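Local coordinates for Mll8193 protein (Mesorhizobium loti, PDB 3FH1) that is of unknown function but has an NTF2-like, SnoaL-type fold, whose relatives commonly bind small molecules in a pocket between the curved sheet and its helices, at residues P77-D82 with W100-N105; T94-Y99 with S106-N111. All blocks are in the same frame, centred on the assembly; numbering follows the deposited sequence. Where two conformers were deposited one is given.

Interactions 1 and 2 lie about 12 Å apart, centre to centre, in one curved mixed sheet, and strand 92-100 with the turn after it serves both. Interaction 1 is a surface contact at the end of that strand, where a single bridged antiparallel pair to strand 80-89 is reinforced by a cation-pi stack made by one arginine conformer and by a carboxylate. Interaction 2, partly buried, is a regular hairpin pairing: one face carries a tryptophan packed on a glycine, the other arginines turned to acidic partners, some of them in the second subunit. The two contacts meet where Asp-82 N lies 2.8 Å from Arg-98 O and where the rings of Phe-81 and Tyr-99 touch.

Interaction 1. Residues P77-D82 with W100-N105; sequences PGTRFD and WMADGN
Arg-80 and Trp-100 form an antiparallel hydrogen-bonded pair, with Trp-100 N giving a nearly straight bond of 2.9 Å to Arg-80 O and Arg-80 N a longer one of 3.2 Å to Trp-100 O. Beyond this pair the backbones remain close without further bridges: Thr-79 CA approaches Trp-100 O at 3.2 Å, and Ala-102 CA meets Gly-78 O in another CA-H...O contact. Here the chain turns back through a type I turn from Met-101 to Gly-104, the connection of the hairpin between strands 92-100 and 106-116 of the NTF2-like sheet. Asp-103 OD1 accepts from Asn-105 N in an Asx turn that overlaps its end.

The side chains of Arg-80 and Trp-100 run the same way from one face of the sheet. In the conformer described here, one of two modelled, Arg-80 has CG between its backbone N and carbonyl carbon (chi1 80°) and lays its guanidinium flat over the indole, the planes 13° apart. CZ sits 3.5 Å from the centroid of the five-membered ring of Trp-100, while NH2 reaches further across, 3.2 Å from CE2 of the same indole. At the ring edge, Trp-100 NE1 donates to Asp-82 OD2 over 2.8 Å, in the indole plane but from above the carboxylate, which is turned 68° to the ring. Replacing Trp-100 by an alanine would probably leave the Arg-80 guanidinium free to turn and Asp-82 OD2 without its indole donor. Phe-81, pointing away from segment 100-105, packs on Tyr-99 and edge-to-face with Trp-97. In the loop before the strand, Thr-79 OG1 hydrogen-bonds to Gln-76 O.

Interaction 2. Residues T94-Y99 with S106-N111; sequences TIRWRY and SVRGVN
The beta hairpin of strands 92-100 and 106-116, at the middle of the curved NTF2-like sheet, pairs Trp-97 with Gly-109 and continues in regular antiparallel register from Ile-95 opposite Asn-111 to Tyr-99 opposite Val-107. These three are hydrogen-bonded pairs, and Arg-96 with Val-110 and Arg-98 with Arg-108 are the non-hydrogen-bonded pairs between them.

Trp-97 takes the first torsion that sets CG between its backbone N and carbonyl carbon (chi1 48°), which folds the indole across onto the neighbouring strand. Gly-109 CA lies 3.5 Å from the centroid of its six-membered ring, almost on the ring normal, a CH-pi contact. A beta carbon at Gly-109 would come within 2.2 Å of Trp-97 CH2, so the indole can probably lie this close only over a glycine. Val-127 of the next strand also touches the indole. Ile-95, on the same face, packs against helix 16-31.

The other face is rich in arginines and faces the second subunit. Arg-98 NH1 donates to Ser-106 OG at 3.0 Å in the guanidinium plane, while Arg-108 CG lies over one face of that guanidinium, off toward its rim. Arg-96 NH1 and Arg-108 NH2 approach to 3.7 Å, but Glu-84 forms salt bridges with both residues and probably offsets their like charges. Arg-98 and Arg-108 also pair with Asp-56 and Glu-49, respectively, of the second subunit.

Asn-111 ND2 makes a weak hydrogen bond to an unidentified ligand, probably from the crystallisation liquor, while its OD1 accepts from Trp-97 NE1 at 2.9 Å, the donor standing 60° out of the amide carbonyl plane.

Interaction 1. Residues P77-D82 with W100-N105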
ATOM      1  N   PRO A  77      14.046  13.811 -16.530  1.00 26.36           N
ATOM      2  CA  PRO A  77      14.474  15.113 -16.007  1.00 26.41           C
ATOM      3  C   PRO A  77      13.409  15.845 -15.200  1.00 26.81           C
ATOM      4  O   PRO A  77      12.195  15.798 -15.505  1.00 25.21           O
ATOM      5  CB  PRO A  77      14.846  15.921 -17.278  1.00 26.70           C
ATOM      6  CG  PRO A  77      15.120  14.901 -18.301  1.00 28.76           C
ATOM      7  CD  PRO A  77      14.250  13.711 -17.983  1.00 27.43           C
ATOM      8  N   GLY A  78      13.867  16.478 -14.135  1.00 26.00           N
ATOM      9  CA  GLY A  78      13.007  17.301 -13.312  1.00 28.52           C
ATOM     10  C   GLY A  78      12.118  16.569 -12.344  1.00 29.29           C
ATOM     11  O   GLY A  78      11.263  17.191 -11.734  1.00 30.29           O
ATOM     12  N   THR A  79      12.325  15.264 -12.201  1.00 26.29           N
ATOM     13  CA  THR A  79      11.485  14.450 -11.326  1.00 24.28           C
ATOM     14  C   THR A  79      12.352  13.771 -10.281  1.00 25.94           C
ATOM     15  O   THR A  79      13.549  13.541 -10.496  1.00 25.81           O
ATOM     16  CB  THR A  79      10.749  13.388 -12.104  1.00 25.16           C
ATOM     17  OG1 THR A  79      11.686  12.427 -12.594  1.00 27.10           O
ATOM     18  CG2 THR A  79       9.975  13.987 -13.259  1.00 26.75           C
ATOM     19  N   ARG A  80      11.748  13.480  -9.127  0.50 25.23           N
ATOM     20  CA  ARG A  80      12.443  12.815  -8.032  0.50 23.58           C
ATOM     21  C   ARG A  80      11.430  12.171  -7.087  0.50 23.55           C
ATOM     22  O   ARG A  80      10.220  12.365  -7.215  0.50 21.49           O
ATOM     23  CB  ARG A  80      13.310  13.810  -7.244  0.50 25.52           C
ATOM     24  CG  ARG A  80      12.552  14.671  -6.215  0.50 23.74           C
ATOM     25  CD  ARG A  80      13.452  15.708  -5.547  0.50 25.64           C
ATOM     26  NE  ARG A  80      12.725  16.515  -4.566  0.50 29.31           N
ATOM     27  CZ  ARG A  80      12.073  17.654  -4.833  0.50 32.53           C
ATOM     28  NH1 ARG A  80      12.036  18.156  -6.065  0.50 30.96           N
ATOM     29  NH2 ARG A  80      11.442  18.296  -3.854  0.50 27.69           N
ATOM     30  N   PHE A  81      11.949  11.393  -6.153  1.00 21.37           N
ATOM     31  CA  PHE A  81      11.139  10.808  -5.090  1.00 22.25           C
ATOM     32  C   PHE A  81      11.726  11.128  -3.730  1.00 24.61           C
ATOM     33  O   PHE A  81      12.947  11.078  -3.557  1.00 23.42           O
ATOM     34  CB  PHE A  81      11.083   9.270  -5.173  1.00 24.51           C
ATOM     35  CG  PHE A  81      10.326   8.725  -6.354  1.00 23.81           C
ATOM     36  CD1 PHE A  81      10.936   8.554  -7.586  1.00 24.45           C
ATOM     37  CD2 PHE A  81       9.019   8.316  -6.224  1.00 24.99           C
ATOM     38  CE1 PHE A  81      10.206   8.025  -8.681  1.00 24.40           C
ATOM     39  CE2 PHE A  81       8.319   7.795  -7.301  1.00 24.96           C
ATOM     40  CZ  PHE A  81       8.950   7.649  -8.536  1.00 26.93           C
ATOM     41  N   ASP A  82      10.856  11.444  -2.765  1.00 23.48           N
ATOM     42  CA  ASP A  82      11.217  11.427  -1.366  1.00 23.30           C
ATOM     43  C   ASP A  82      10.652  10.137  -0.788  1.00 23.19           C
ATOM     44  O   ASP A  82       9.509   9.767  -1.037  1.00 25.51           O
ATOM     45  CB  ASP A  82      10.594  12.571  -0.600  1.00 23.86           C
ATOM     46  CG  ASP A  82      11.066  13.927  -1.044  1.00 28.61           C
ATOM     47  OD1 ASP A  82      12.219  14.032  -1.488  1.00 30.30           O
ATOM     48  OD2 ASP A  82      10.277  14.879  -0.939  1.00 31.41           O
ATOM     49  N   TRP A 100       7.796  13.876  -7.104  1.00 23.28           N
ATOM     50  CA  TRP A 100       7.830  15.255  -7.555  1.00 23.04           C
ATOM     51  C   TRP A 100       7.943  15.257  -9.055  1.00 27.94           C
ATOM     52  O   TRP A 100       8.835  14.639  -9.624  1.00 26.72           O
ATOM     53  CB  TRP A 100       9.008  16.012  -6.949  1.00 25.02           C
ATOM     54  CG  TRP A 100       8.930  16.155  -5.491  1.00 22.56           C
ATOM     55  CD1 TRP A 100       9.383  15.277  -4.538  1.00 22.81           C
ATOM     56  CD2 TRP A 100       8.405  17.271  -4.785  1.00 27.05           C
ATOM     57  NE1 TRP A 100       9.146  15.783  -3.294  1.00 27.05           N
ATOM     58  CE2 TRP A 100       8.540  17.002  -3.415  1.00 22.76           C
ATOM     59  CE3 TRP A 100       7.808  18.466  -5.182  1.00 26.82           C
ATOM     60  CZ2 TRP A 100       8.123  17.896  -2.430  1.00 25.97           C
ATOM     61  CZ3 TRP A 100       7.385  19.340  -4.205  1.00 26.09           C
ATOM     62  CH2 TRP A 100       7.565  19.055  -2.843  1.00 27.10           C
HETATM   63  N   MSE A 101       7.012  15.970  -9.681  1.00 31.44           N
HETATM   64  CA  MSE A 101       6.888  16.039 -11.131  1.00 34.64           C
HETATM   65  C   MSE A 101       7.609  17.261 -11.680  1.00 31.12           C
HETATM   66  O   MSE A 101       7.887  18.208 -10.955  1.00 29.73           O
HETATM   67  CB  MSE A 101       5.417  16.083 -11.496  1.00 32.52           C
HETATM   68  CG  MSE A 101       4.747  14.748 -11.388  1.00 40.56           C
HETATM   69 SE   MSE A 101       2.825  14.956 -11.155  0.75 48.52          SE
HETATM   70  CE  MSE A 101       2.837  15.058  -9.362  1.00 27.41           C
ATOM     71  N   ALA A 102       7.921  17.215 -12.972  1.00 36.55           N
ATOM     72  CA  ALA A 102       8.646  18.306 -13.630  1.00 38.20           C
ATOM     73  C   ALA A 102       7.929  19.640 -13.531  1.00 39.12           C
ATOM     74  O   ALA A 102       8.584  20.670 -13.515  1.00 40.90           O
ATOM     75  CB  ALA A 102       8.946  17.956 -15.083  1.00 38.78           C
ATOM     76  N   ASP A 103       6.596  19.625 -13.434  1.00 39.39           N
ATOM     77  CA  ASP A 103       5.825  20.867 -13.294  1.00 37.99           C
ATOM     78  C   ASP A 103       5.808  21.403 -11.883  1.00 37.04           C
ATOM     79  O   ASP A 103       5.111  22.369 -11.613  1.00 38.95           O
ATOM     80  CB  ASP A 103       4.381  20.689 -13.757  1.00 37.04           C
ATOM     81  CG  ASP A 103       3.587  19.743 -12.876  1.00 44.98           C
ATOM     82  OD1 ASP A 103       4.065  19.339 -11.785  1.00 36.66           O
ATOM     83  OD2 ASP A 103       2.464  19.408 -13.288  1.00 52.05           O
ATOM     84  N   GLY A 104       6.538  20.774 -10.965  1.00 34.39           N
ATOM     85  CA  GLY A 104       6.609  21.296  -9.604  1.00 31.25           C
ATOM     86  C   GLY A 104       5.555  20.715  -8.672  1.00 29.26           C
ATOM     87  O   GLY A 104       5.610  20.946  -7.473  1.00 30.63           O
ATOM     88  N   ASN A 105       4.602  19.964  -9.211  1.00 30.78           N
ATOM     89  CA  ASN A 105       3.576  19.338  -8.369  1.00 30.63           C
ATOM     90  C   ASN A 105       4.142  18.046  -7.760  1.00 27.32           C
ATOM     91  O   ASN A 105       5.163  17.535  -8.217  1.00 24.45           O
ATOM     92  CB  ASN A 105       2.321  19.038  -9.206  1.00 32.03           C
ATOM     93  CG  ASN A 105       1.607  20.303  -9.655  1.00 43.57           C
ATOM     94  OD1 ASN A 105       1.399  21.210  -8.859  1.00 44.02           O
ATOM     95  ND2 ASN A 105       1.236  20.366 -10.931  1.00 42.44           N
TER

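Interaction 2. Residues T94-Y99 with S106-N111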
ATOM      1  N   THR A  94       6.643  -2.653   1.974  1.00 20.53           N
ATOM      2  CA  THR A  94       5.892  -1.482   1.484  1.00 20.70           C
ATOM      3  C   THR A  94       6.850  -0.276   1.445  1.00 21.89           C
ATOM      4  O   THR A  94       7.711  -0.142   2.304  1.00 23.64           O
ATOM      5  CB  THR A  94       4.632  -1.134   2.353  1.00 23.60           C
ATOM      6  OG1 THR A  94       5.016  -0.800   3.707  1.00 24.93           O
ATOM      7  CG2 THR A  94       3.644  -2.247   2.325  1.00 23.22           C
ATOM      8  N   ILE A  95       6.739   0.534   0.408  1.00 20.00           N
ATOM      9  CA  ILE A  95       7.577   1.738   0.292  1.00 20.69           C
ATOM     10  C   ILE A  95       6.649   2.879   0.041  1.00 20.30           C
ATOM     11  O   ILE A  95       6.011   2.947  -1.030  1.00 19.87           O
ATOM     12  CB  ILE A  95       8.592   1.685  -0.882  1.00 21.18           C
ATOM     13  CG1 ILE A  95       9.422   0.377  -0.830  1.00 21.54           C
ATOM     14  CG2 ILE A  95       9.441   2.917  -0.858  1.00 22.65           C
ATOM     15  CD1 ILE A  95      10.176   0.089  -2.166  1.00 23.50           C
ATOM     16  N   ARG A  96       6.490   3.725   1.068  1.00 20.89           N
ATOM     17  CA  ARG A  96       5.732   4.978   0.897  1.00 20.24           C
ATOM     18  C   ARG A  96       6.666   6.057   0.419  1.00 21.27           C
ATOM     19  O   ARG A  96       7.790   6.201   0.900  1.00 20.93           O
ATOM     20  CB  ARG A  96       5.010   5.409   2.181  1.00 20.97           C
ATOM     21  CG  ARG A  96       3.745   4.610   2.486  1.00 25.15           C
ATOM     22  CD  ARG A  96       3.047   5.261   3.670  1.00 25.65           C
ATOM     23  NE  ARG A  96       3.714   5.193   4.972  1.00 24.74           N
ATOM     24  CZ  ARG A  96       4.136   6.249   5.679  1.00 24.59           C
ATOM     25  NH1 ARG A  96       4.168   7.452   5.169  1.00 23.47           N
ATOM     26  NH2 ARG A  96       4.581   6.092   6.924  1.00 23.34           N
ATOM     27  N   TRP A  97       6.168   6.861  -0.516  1.00 21.54           N
ATOM     28  CA  TRP A  97       6.917   7.902  -1.187  1.00 21.00           C
ATOM     29  C   TRP A  97       6.101   9.109  -1.573  1.00 19.84           C
ATOM     30  O   TRP A  97       4.879   9.092  -1.567  1.00 20.27           O
ATOM     31  CB  TRP A  97       7.625   7.318  -2.437  1.00 20.47           C
ATOM     32  CG  TRP A  97       6.764   6.478  -3.322  1.00 21.95           C
ATOM     33  CD1 TRP A  97       6.817   5.115  -3.411  1.00 21.01           C
ATOM     34  CD2 TRP A  97       5.809   6.901  -4.319  1.00 20.81           C
ATOM     35  NE1 TRP A  97       5.923   4.655  -4.330  1.00 22.84           N
ATOM     36  CE2 TRP A  97       5.303   5.721  -4.917  1.00 20.35           C
ATOM     37  CE3 TRP A  97       5.319   8.129  -4.750  1.00 22.38           C
ATOM     38  CZ2 TRP A  97       4.324   5.755  -5.916  1.00 20.78           C
ATOM     39  CZ3 TRP A  97       4.351   8.150  -5.726  1.00 22.53           C
ATOM     40  CH2 TRP A  97       3.892   6.993  -6.308  1.00 21.92           C
ATOM     41  N   ARG A  98       6.812  10.193  -1.887  1.00 20.01           N
ATOM     42  CA  ARG A  98       6.261  11.381  -2.511  1.00 19.96           C
ATOM     43  C   ARG A  98       7.027  11.581  -3.818  1.00 20.99           C
ATOM     44  O   ARG A  98       8.269  11.647  -3.820  1.00 21.84           O
ATOM     45  CB  ARG A  98       6.408  12.606  -1.624  1.00 22.31           C
ATOM     46  CG  ARG A  98       5.904  13.848  -2.335  1.00 21.95           C
ATOM     47  CD  ARG A  98       5.974  15.084  -1.485  1.00 24.40           C
ATOM     48  NE  ARG A  98       5.281  15.014  -0.203  1.00 23.59           N
ATOM     49  CZ  ARG A  98       4.024  15.409  -0.049  1.00 22.39           C
ATOM     50  NH1 ARG A  98       3.333  15.870  -1.085  1.00 23.99           N
ATOM     51  NH2 ARG A  98       3.458  15.367   1.142  1.00 25.12           N
ATOM     52  N   TYR A  99       6.282  11.612  -4.914  1.00 21.43           N
ATOM     53  CA  TYR A  99       6.854  11.817  -6.259  1.00 22.40           C
ATOM     54  C   TYR A  99       6.690  13.275  -6.649  1.00 23.71           C
ATOM     55  O   TYR A  99       5.580  13.828  -6.579  1.00 23.22           O
ATOM     56  CB  TYR A  99       6.105  10.913  -7.251  1.00 23.93           C
ATOM     57  CG  TYR A  99       6.533  11.078  -8.690  1.00 24.50           C
ATOM     58  CD1 TYR A  99       7.806  10.794  -9.070  1.00 23.74           C
ATOM     59  CD2 TYR A  99       5.617  11.470  -9.679  1.00 27.14           C
ATOM     60  CE1 TYR A  99       8.215  10.912 -10.383  1.00 26.02           C
ATOM     61  CE2 TYR A  99       6.018  11.618 -11.021  1.00 29.21           C
ATOM     62  CZ  TYR A  99       7.322  11.315 -11.366  1.00 31.59           C
ATOM     63  OH  TYR A  99       7.771  11.423 -12.680  1.00 29.88           O
ATOM     64  N   SER A 106       3.459  17.514  -6.757  1.00 25.79           N
ATOM     65  CA  SER A 106       3.850  16.231  -6.207  1.00 23.79           C
ATOM     66  C   SER A 106       2.620  15.425  -5.926  1.00 23.08           C
ATOM     67  O   SER A 106       1.502  15.966  -5.960  1.00 22.92           O
ATOM     68  CB  SER A 106       4.655  16.376  -4.914  1.00 24.05           C
ATOM     69  OG  SER A 106       3.852  16.816  -3.831  1.00 24.88           O
ATOM     70  N   VAL A 107       2.828  14.141  -5.680  1.00 21.62           N
ATOM     71  CA  VAL A 107       1.767  13.249  -5.264  1.00 19.80           C
ATOM     72  C   VAL A 107       2.353  12.174  -4.323  1.00 22.19           C
ATOM     73  O   VAL A 107       3.460  11.669  -4.526  1.00 21.70           O
ATOM     74  CB  VAL A 107       1.005  12.602  -6.456  1.00 21.00           C
ATOM     75  CG1 VAL A 107       1.947  11.735  -7.343  1.00 21.27           C
ATOM     76  CG2 VAL A 107      -0.210  11.797  -5.955  1.00 26.27           C
ATOM     77  N   ARG A 108       1.637  11.864  -3.247  1.00 19.13           N
ATOM     78  CA  ARG A 108       2.040  10.748  -2.399  1.00 19.74           C
ATOM     79  C   ARG A 108       1.550   9.427  -2.949  1.00 21.66           C
ATOM     80  O   ARG A 108       0.472   9.331  -3.544  1.00 21.85           O
ATOM     81  CB  ARG A 108       1.541  10.962  -0.981  1.00 19.53           C
ATOM     82  CG  ARG A 108       1.975  12.222  -0.292  1.00 19.72           C
ATOM     83  CD  ARG A 108       1.376  12.322   1.090  1.00 22.62           C
ATOM     84  NE  ARG A 108       1.933  11.361   2.036  1.00 20.09           N
ATOM     85  CZ  ARG A 108       1.257  10.868   3.071  1.00 22.55           C
ATOM     86  NH1 ARG A 108       0.029  11.253   3.314  1.00 20.88           N
ATOM     87  NH2 ARG A 108       1.832  10.005   3.885  1.00 23.58           N
ATOM     88  N   GLY A 109       2.328   8.381  -2.688  1.00 20.42           N
ATOM     89  CA  GLY A 109       2.014   7.021  -3.161  1.00 21.45           C
ATOM     90  C   GLY A 109       2.689   5.957  -2.367  1.00 18.64           C
ATOM     91  O   GLY A 109       3.383   6.212  -1.367  1.00 18.44           O
ATOM     92  N   VAL A 110       2.484   4.727  -2.806  1.00 19.73           N
ATOM     93  CA  VAL A 110       3.035   3.586  -2.138  1.00 19.91           C
ATOM     94  C   VAL A 110       3.243   2.473  -3.157  1.00 21.06           C
ATOM     95  O   VAL A 110       2.470   2.328  -4.139  1.00 20.99           O
ATOM     96  CB  VAL A 110       2.083   3.060  -0.999  1.00 19.95           C
ATOM     97  CG1 VAL A 110       0.733   2.575  -1.559  1.00 22.01           C
ATOM     98  CG2 VAL A 110       2.829   2.025  -0.106  1.00 21.43           C
ATOM     99  N   ASN A 111       4.309   1.706  -2.934  1.00 21.17           N
ATOM    100  CA  ASN A 111       4.541   0.473  -3.660  1.00 18.80           C
ATOM    101  C   ASN A 111       4.423  -0.720  -2.679  1.00 21.68           C
ATOM    102  O   ASN A 111       4.972  -0.691  -1.551  1.00 23.42           O
ATOM    103  CB  ASN A 111       5.974   0.344  -4.191  1.00 22.19           C
ATOM    104  CG  ASN A 111       6.253   1.197  -5.383  1.00 26.85           C
ATOM    105  OD1 ASN A 111       5.549   2.129  -5.690  1.00 25.67           O
ATOM    106  ND2 ASN A 111       7.312   0.828  -6.122  1.00 34.79           N
TER